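Side-chain contacts in haloalkane dehalogenase (PDB 4MJ3), which catalyses the hydrolytic cleavage of carbon–halogen bonds in haloalkanes, releasing an alcohol and a halide ion: residues L4-D8 and E9-A13; P201-S204 and Y205-G208; A231-A234 and L235-E239. All coordinates share one frame; numbering follows the deposited sequence.

Contact 1. Residues L4-D8 and E9-A13; sequences LRTPD and ERFTA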
loop_
_atom_site.group_PDB
_atom_site.type_symbol
_atom_site.label_atom_id
_atom_site.label_comp_id
_atom_site.label_asym_id
_atom_site.label_seq_id
_atom_site.Cartn_x
_atom_site.Cartn_y
_atom_site.Cartn_z
ATOM N N LEU A 4 10.743 -4.255 -17.592
ATOM C CA LEU A 4 9.781 -3.747 -18.546
ATOM C C LEU A 4 9.143 -2.451 -18.055
ATOM O O LEU A 4 9.015 -2.218 -16.849
ATOM C CB LEU A 4 8.669 -4.794 -18.791
ATOM C CG LEU A 4 9.149 -6.051 -19.525
ATOM C CD1 LEU A 4 8.018 -7.079 -19.595
ATOM C CD2 LEU A 4 9.655 -5.716 -20.908
ATOM N N ARG A 5 8.695 -1.646 -19.004
ATOM C CA ARG A 5 7.923 -0.429 -18.718
ATOM C C ARG A 5 6.607 -0.483 -19.493
ATOM O O ARG A 5 6.594 -0.700 -20.705
ATOM C CB ARG A 5 8.692 0.815 -19.138
ATOM C CG ARG A 5 7.956 2.126 -18.875
ATOM C CD ARG A 5 8.858 3.334 -19.066
ATOM N NE ARG A 5 9.940 3.356 -18.082
ATOM C CZ ARG A 5 10.951 4.228 -18.074
ATOM N NH1 ARG A 5 11.016 5.221 -18.970
ATOM N NH2 ARG A 5 11.867 4.144 -17.121
ATOM N N THR A 6 5.499 -0.285 -18.785
ATOM C CA THR A 6 4.171 -0.384 -19.388
ATOM C C THR A 6 4.000 0.793 -20.331
ATOM O O THR A 6 4.292 1.922 -19.939
ATOM C CB THR A 6 3.051 -0.352 -18.313
ATOM O OG1 THR A 6 3.268 -1.420 -17.380
ATOM C CG2 THR A 6 1.703 -0.529 -18.952
ATOM N N PRO A 7 3.600 0.541 -21.575
ATOM C CA PRO A 7 3.417 1.694 -22.483
ATOM C C PRO A 7 2.426 2.736 -21.966
ATOM O O PRO A 7 1.393 2.381 -21.407
ATOM C CB PRO A 7 2.886 1.053 -23.763
ATOM C CG PRO A 7 3.344 -0.360 -23.700
ATOM C CD PRO A 7 3.383 -0.736 -22.252
ATOM N N ASP A 8 2.724 4.016 -22.178
ATOM C CA ASP A 8 1.865 5.107 -21.710
ATOM C C ASP A 8 0.464 5.071 -22.291
ATOM O O ASP A 8 -0.473 5.519 -21.640
ATOM C CB ASP A 8 2.505 6.481 -21.982
ATOM C CG ASP A 8 3.426 6.908 -20.865
ATOM O OD1 ASP A 8 3.266 6.392 -19.753
ATOM O OD2 ASP A 8 4.292 7.762 -21.076
ATOM N N GLU A 9 0.317 4.514 -23.488
ATOM C CA GLU A 9 -1.007 4.377 -24.109
ATOM C C GLU A 9 -1.989 3.569 -23.237
ATOM O O GLU A 9 -3.199 3.747 -23.329
ATOM C CB GLU A 9 -0.885 3.761 -25.495
ATOM C CG GLU A 9 -0.171 4.703 -26.502
ATOM C CD GLU A 9 1.356 4.594 -26.494
ATOM O OE1 GLU A 9 1.919 3.981 -25.565
ATOM O OE2 GLU A 9 2.005 5.142 -27.413
ATOM N N ARG A 10 -1.477 2.727 -22.350
ATOM C CA ARG A 10 -2.362 1.949 -21.469
ATOM C C ARG A 10 -3.109 2.825 -20.481
ATOM O O ARG A 10 -4.140 2.403 -19.937
ATOM C CB ARG A 10 -1.569 0.875 -20.703
ATOM C CG ARG A 10 -0.945 -0.195 -21.588
ATOM C CD ARG A 10 -1.963 -1.218 -22.075
ATOM N NE ARG A 10 -2.459 -2.061 -20.982
ATOM C CZ ARG A 10 -3.279 -3.095 -21.150
ATOM N NH1 ARG A 10 -3.736 -3.404 -22.367
ATOM N NH2 ARG A 10 -3.670 -3.813 -20.105
ATOM N N PHE A 11 -2.607 4.037 -20.226
ATOM C CA PHE A 11 -3.148 4.879 -19.146
ATOM C C PHE A 11 -3.954 6.070 -19.659
ATOM O O PHE A 11 -4.255 6.985 -18.901
ATOM C CB PHE A 11 -2.008 5.333 -18.238
ATOM C CG PHE A 11 -1.209 4.195 -17.680
ATOM C CD1 PHE A 11 -1.726 3.432 -16.656
ATOM C CD2 PHE A 11 0.007 3.833 -18.230
ATOM C CE1 PHE A 11 -1.007 2.360 -16.136
ATOM C CE2 PHE A 11 0.735 2.775 -17.725
ATOM C CZ PHE A 11 0.209 2.026 -16.685
ATOM N N THR A 12 -4.340 6.012 -20.931
ATOM C CA THR A 12 -5.098 7.106 -21.547
ATOM C C THR A 12 -6.531 7.144 -20.993
ATOM O O THR A 12 -7.193 6.117 -20.849
ATOM C CB THR A 12 -5.054 7.054 -23.088
ATOM O OG1 THR A 12 -5.476 5.774 -23.557
ATOM C CG2 THR A 12 -3.645 7.336 -23.562
ATOM N N ALA A 13 -6.958 8.334 -20.585
ATOM C CA ALA A 13 -8.343 8.593 -20.178
ATOM C C ALA A 13 -8.917 7.662 -19.082
ATOM O O ALA A 13 -10.067 7.231 -19.177
ATOM C CB ALA A 13 -9.240 8.575 -21.406
#
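The ring of Phe11 folds back over the turn that precedes it and reaches the methyl group of Thr6, five residues earlier. From the Phe11 backbone outward, CB sits 3.7 Å from Asp8 O. Further out, Phe11 CD2 lies 3.8 Å from both Pro7 O and Asp8 O. At the far end the partner becomes apolar: CE2 is 3.7 Å from Thr6 CG2, and CZ touches the same methyl. The Thr6 and Phe11 side chains cross at roughly a right angle. Thr6 holds CG2 anti to its backbone N and OG1 beside that nitrogen (chi1 -57°); the methyl thereby faces the ring while OG1 engages Pro199 O and Lys89 NZ. Arg10 CB stands 4.1 Å above one face of the Phe11 ring, toward its rim, and Arg10 CG lies 3.8 Å from Thr6 CG2. The rest of the Arg10 chain bends away, and its guanidinium donates to Ala198 O and Asp197 O. Asp8 OD1 forms a salt bridge with Arg86, which also touches Phe11. Two backbone bonds set the turn, Arg10 N to Pro7 O at 3.0 Å and Phe11 N to Asp8 O. This repeated bonding to the third residue back is the signature of a short 3-10 turn, here in the loop joining strands 3-4 and 22-27.

Contact 2. Residues P201-S204 and Y205-G208; sequences PDAS and YQAG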
loop_
_atom_site.group_PDB
_atom_site.type_symbol
_atom_site.label_atom_id
_atom_site.label_comp_id
_atom_site.label_asym_id
_atom_site.label_seq_id
_atom_site.Cartn_x
_atom_site.Cartn_y
_atom_site.Cartn_z
ATOM N N PRO A 201 -0.304 -5.357 -19.670
ATOM C CA PRO A 201 -0.752 -5.767 -21.013
ATOM C C PRO A 201 -0.730 -7.275 -21.219
ATOM O O PRO A 201 -1.548 -7.802 -21.971
ATOM C CB PRO A 201 0.252 -5.087 -21.956
ATOM C CG PRO A 201 0.825 -3.957 -21.180
ATOM C CD PRO A 201 0.688 -4.276 -19.720
ATOM N N ASP A 202 0.185 -7.965 -20.556
ATOM C CA ASP A 202 0.209 -9.409 -20.565
ATOM C C ASP A 202 0.987 -9.930 -19.363
ATOM O O ASP A 202 1.459 -9.148 -18.546
ATOM C CB ASP A 202 0.783 -9.938 -21.903
ATOM C CG ASP A 202 2.209 -9.508 -22.139
ATOM O OD1 ASP A 202 3.021 -9.558 -21.211
ATOM O OD2 ASP A 202 2.537 -9.129 -23.278
ATOM N N ALA A 203 1.133 -11.246 -19.278
ATOM C CA ALA A 203 1.726 -11.888 -18.109
ATOM C C ALA A 203 3.176 -11.508 -17.867
ATOM O O ALA A 203 3.637 -11.582 -16.735
ATOM C CB ALA A 203 1.589 -13.401 -18.211
ATOM N N SER A 204 3.887 -11.054 -18.907
ATOM C CA SER A 204 5.309 -10.710 -18.755
ATOM C C SER A 204 5.509 -9.516 -17.819
ATOM O O SER A 204 6.592 -9.367 -17.239
ATOM C CB SER A 204 5.963 -10.423 -20.104
ATOM O OG SER A 204 5.473 -9.229 -20.654
ATOM N N TYR A 205 4.463 -8.707 -17.649
ATOM C CA TYR A 205 4.472 -7.545 -16.779
ATOM C C TYR A 205 4.027 -7.860 -15.336
ATOM O O TYR A 205 3.977 -6.949 -14.508
ATOM C CB TYR A 205 3.544 -6.455 -17.322
ATOM C CG TYR A 205 3.962 -5.850 -18.625
ATOM C CD1 TYR A 205 3.679 -6.492 -19.824
ATOM C CD2 TYR A 205 4.658 -4.662 -18.668
ATOM C CE1 TYR A 205 4.062 -5.932 -21.034
ATOM C CE2 TYR A 205 5.033 -4.081 -19.874
ATOM C CZ TYR A 205 4.729 -4.720 -21.045
ATOM O OH TYR A 205 5.121 -4.167 -22.257
ATOM N N GLN A 206 3.697 -9.117 -15.045
ATOM C CA GLN A 206 3.019 -9.457 -13.791
ATOM C C GLN A 206 3.868 -10.229 -12.778
ATOM O O GLN A 206 3.329 -10.789 -11.848
ATOM C CB GLN A 206 1.732 -10.251 -14.093
ATOM C CG GLN A 206 0.672 -9.457 -14.833
ATOM C CD GLN A 206 -0.596 -10.264 -15.024
ATOM O OE1 GLN A 206 -0.540 -11.455 -15.344
ATOM N NE2 GLN A 206 -1.739 -9.631 -14.810
ATOM N N ALA A 207 5.185 -10.276 -12.963
ATOM C CA ALA A 207 6.035 -11.021 -12.055
ATOM C C ALA A 207 5.908 -10.525 -10.618
ATOM O O ALA A 207 5.917 -11.334 -9.692
ATOM C CB ALA A 207 7.489 -10.994 -12.518
ATOM N N GLY A 208 5.805 -9.207 -10.442
ATOM C CA GLY A 208 5.666 -8.613 -9.105
ATOM C C GLY A 208 4.321 -8.977 -8.496
ATOM O O GLY A 208 4.226 -9.311 -7.321
HETATM O O HOH W 1 6.948 -8.511 -14.626
#
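Residues 202-206 wind through a tight 3-10 turn, in which Tyr205 N donates to Asp202 O (3.2 Å) and Gln206 N to Ala203 O, before the chain enters helix 207-211. Upon this turn the Tyr205 ring lies against the side chains that begin it. Pro201 covers one face: its CD carbon is 3.8 Å from the centroid of the Tyr205 ring and only 15° off the normal, a CH-pi contact, while CG and CB reach toward CE1 and CZ. The pyrrolidine lies nearly flat on this face of the tyrosine. At the ring's edge, near its plane, Asp202 OD1 comes within 3.4 Å of Tyr205 CD1, and the carboxylate and ring planes are turned 49° apart. That same oxygen is gripped twice by Ser204. Ser204 N donates from 2.9 Å to the anti side of Asp202 OD1, completing an Asx turn, and Ser204 OG donates to the syn lone pair of Asp202 OD1 across a short 2.5 Å. Both side chains make this possible by placing their first branch between backbone N and carbonyl carbon (Asp202 chi1 62°), and the paired bonds hold the carboxylate beside the tyrosine. A water bridges the step into the helix, donating to Ser204 O and accepting from Ala207 N, with Gln206 at the N-cap position between them. Gln206 lays its extended chain over Ala203, OE1 standing 3.6 Å from Ala203 CA, and its NE2 donates to Phe174 O. The turn thus links helix 190-197 to helix 207-211, reaches the loop between helices 159-170 and 176-182 through Gln206, and meets Leu4 of strand 3-4 through Ser204 and Tyr205.

Contact 3. Residues A231-A234 and L235-E239; sequences AWAA and LGRFE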
loop_
_atom_site.group_PDB
_atom_site.type_symbol
_atom_site.label_atom_id
_atom_site.label_comp_id
_atom_site.label_asym_id
_atom_site.label_seq_id
_atom_site.Cartn_x
_atom_site.Cartn_y
_atom_site.Cartn_z
ATOM N N ALA A 231 11.646 -4.536 13.175
ATOM C CA ALA A 231 10.669 -3.458 12.892
ATOM C C ALA A 231 9.444 -3.495 13.810
ATOM O O ALA A 231 8.935 -2.453 14.235
ATOM C CB ALA A 231 10.234 -3.488 11.440
ATOM N N TRP A 232 8.969 -4.699 14.122
ATOM C CA TRP A 232 7.832 -4.865 15.014
ATOM C C TRP A 232 8.188 -4.352 16.408
ATOM O O TRP A 232 7.392 -3.658 17.058
ATOM C CB TRP A 232 7.431 -6.345 15.055
ATOM C CG TRP A 232 6.265 -6.682 15.929
ATOM C CD1 TRP A 232 6.288 -7.379 17.115
ATOM C CD2 TRP A 232 4.895 -6.341 15.691
ATOM N NE1 TRP A 232 5.009 -7.507 17.601
ATOM C CE2 TRP A 232 4.139 -6.863 16.760
ATOM C CE3 TRP A 232 4.235 -5.630 14.678
ATOM C CZ2 TRP A 232 2.738 -6.714 16.825
ATOM C CZ3 TRP A 232 2.846 -5.473 14.753
ATOM C CH2 TRP A 232 2.123 -6.007 15.812
ATOM N N ALA A 233 9.376 -4.713 16.878
ATOM C CA ALA A 233 9.848 -4.231 18.178
ATOM C C ALA A 233 9.895 -2.700 18.179
ATOM O O ALA A 233 9.453 -2.056 19.139
ATOM C CB ALA A 233 11.220 -4.809 18.509
ATOM N N ALA A 234 10.400 -2.112 17.096
ATOM C CA ALA A 234 10.435 -0.648 16.980
ATOM C C ALA A 234 9.043 -0.019 16.942
ATOM O O ALA A 234 8.809 1.025 17.568
ATOM C CB ALA A 234 11.251 -0.217 15.770
ATOM N N LEU A 235 8.100 -0.642 16.239
ATOM C CA LEU A 235 6.710 -0.177 16.261
ATOM C C LEU A 235 6.102 -0.213 17.647
ATOM O O LEU A 235 5.245 0.614 17.979
ATOM C CB LEU A 235 5.822 -1.028 15.346
ATOM C CG LEU A 235 5.619 -0.631 13.906
ATOM C CD1 LEU A 235 4.552 -1.562 13.332
ATOM C CD2 LEU A 235 5.173 0.814 13.787
ATOM N N GLY A 236 6.537 -1.166 18.471
ATOM C CA GLY A 236 6.101 -1.243 19.858
ATOM C C GLY A 236 6.643 -0.144 20.756
ATOM O O GLY A 236 6.255 -0.060 21.923
ATOM N N ARG A 237 7.549 0.681 20.221
ATOM C CA ARG A 237 8.049 1.868 20.906
ATOM C C ARG A 237 7.590 3.164 20.228
ATOM O O ARG A 237 8.016 4.238 20.621
ATOM C CB ARG A 237 9.579 1.842 20.946
ATOM C CG ARG A 237 10.151 0.603 21.614
ATOM C CD ARG A 237 11.670 0.697 21.783
ATOM N NE ARG A 237 12.371 0.560 20.506
ATOM C CZ ARG A 237 12.773 -0.591 19.957
ATOM N NH1 ARG A 237 12.574 -1.761 20.567
ATOM N NH2 ARG A 237 13.395 -0.570 18.788
ATOM N N PHE A 238 6.738 3.060 19.205
ATOM C CA PHE A 238 6.282 4.227 18.441
ATOM C C PHE A 238 5.184 4.924 19.235
ATOM O O PHE A 238 4.065 4.413 19.347
ATOM C CB PHE A 238 5.792 3.798 17.053
ATOM C CG PHE A 238 5.476 4.946 16.117
ATOM C CD1 PHE A 238 6.482 5.554 15.392
ATOM C CD2 PHE A 238 4.176 5.346 15.913
ATOM C CE1 PHE A 238 6.199 6.590 14.512
ATOM C CE2 PHE A 238 3.881 6.404 15.059
ATOM C CZ PHE A 238 4.893 7.017 14.349
ATOM N N GLU A 239 5.503 6.099 19.772
ATOM C CA GLU A 239 4.625 6.843 20.673
ATOM C C GLU A 239 3.796 7.909 19.970
ATOM O O GLU A 239 2.894 8.509 20.584
ATOM C CB GLU A 239 5.466 7.527 21.751
ATOM C CG GLU A 239 6.248 6.564 22.618
ATOM C CD GLU A 239 5.400 5.884 23.663
ATOM O OE1 GLU A 239 4.235 6.292 23.864
ATOM O OE2 GLU A 239 5.905 4.943 24.299
#
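Helix 225-235 ends here and runs straight into a type I beta turn from Leu235 to Phe238, part of the link that leads on to strand 242-244 of the alpha/beta-hydrolase sheet. The last alpha-helical bonds are Leu235 N to Ala231 O (2.8 Å) and Gly236 N to Trp232 O (3.0 Å); the spacing then shortens, Arg237 N donating to Ala234 O, three residues back. Phe238 N donates to Leu235 O and closes the turn. Leu235, the last residue of the helix, keeps CB 3.5 Å from Trp232 O. Its CD1 approaches Trp232 CE3 at 4.3 Å, an apolar contact between neighbours on one helical flank. Leu235 also packs on Leu130 and Val133 of helix 124-135. The Trp232 indole stacks with the ring of His263, whose NE2 bonds to Trp232 O; that carbonyl is therefore shared between the helix and a second partner. Phe238, with CG anti to its backbone N (chi1 -172°), swings away from the helix end and rests on Val133, so Leu235 and Phe238 meet the same residue of helix 124-135. Arg237 does the reverse: its chain runs back along the helix it has just left, bending at chi3 (-72°). The guanidinium then lies flat over the last turn, with Ala233 O and Ala234 CA under one and the same face. Such a placement sets the positive group beside the carbonyl end of the helix, where the attraction is probably favourable, although no N-H points at the oxygen. Arg237 NH1 hovers 3.4 Å from Ala233 O, and Arg237 NH2 rests 3.7 Å from the methyl CB of Ala234.

In the fold
From the N terminus, contact 1 comes first, turning the chain between strand 3-4 and strand 22-27. Nearly two hundred residues later contact 2 makes the bend between helices 190-197 and 207-211, and contact 3 follows where helix 225-235 gives way to the approach to strand 242-244. Each closes its own short turn, and the three stand in series, neither nested nor crossed. Contacts 1 and 2 nonetheless meet in space: Leu4 CD1 lies 3.5 Å from Ser204 OG, linking the N-terminal segment to the probable cap helices, 159-170 through 207-211. Contact 3 lies on the opposite side of the chain's centre, its own centre about 39 Å from that of contact 1, and borders helices 124-135 and 256-263.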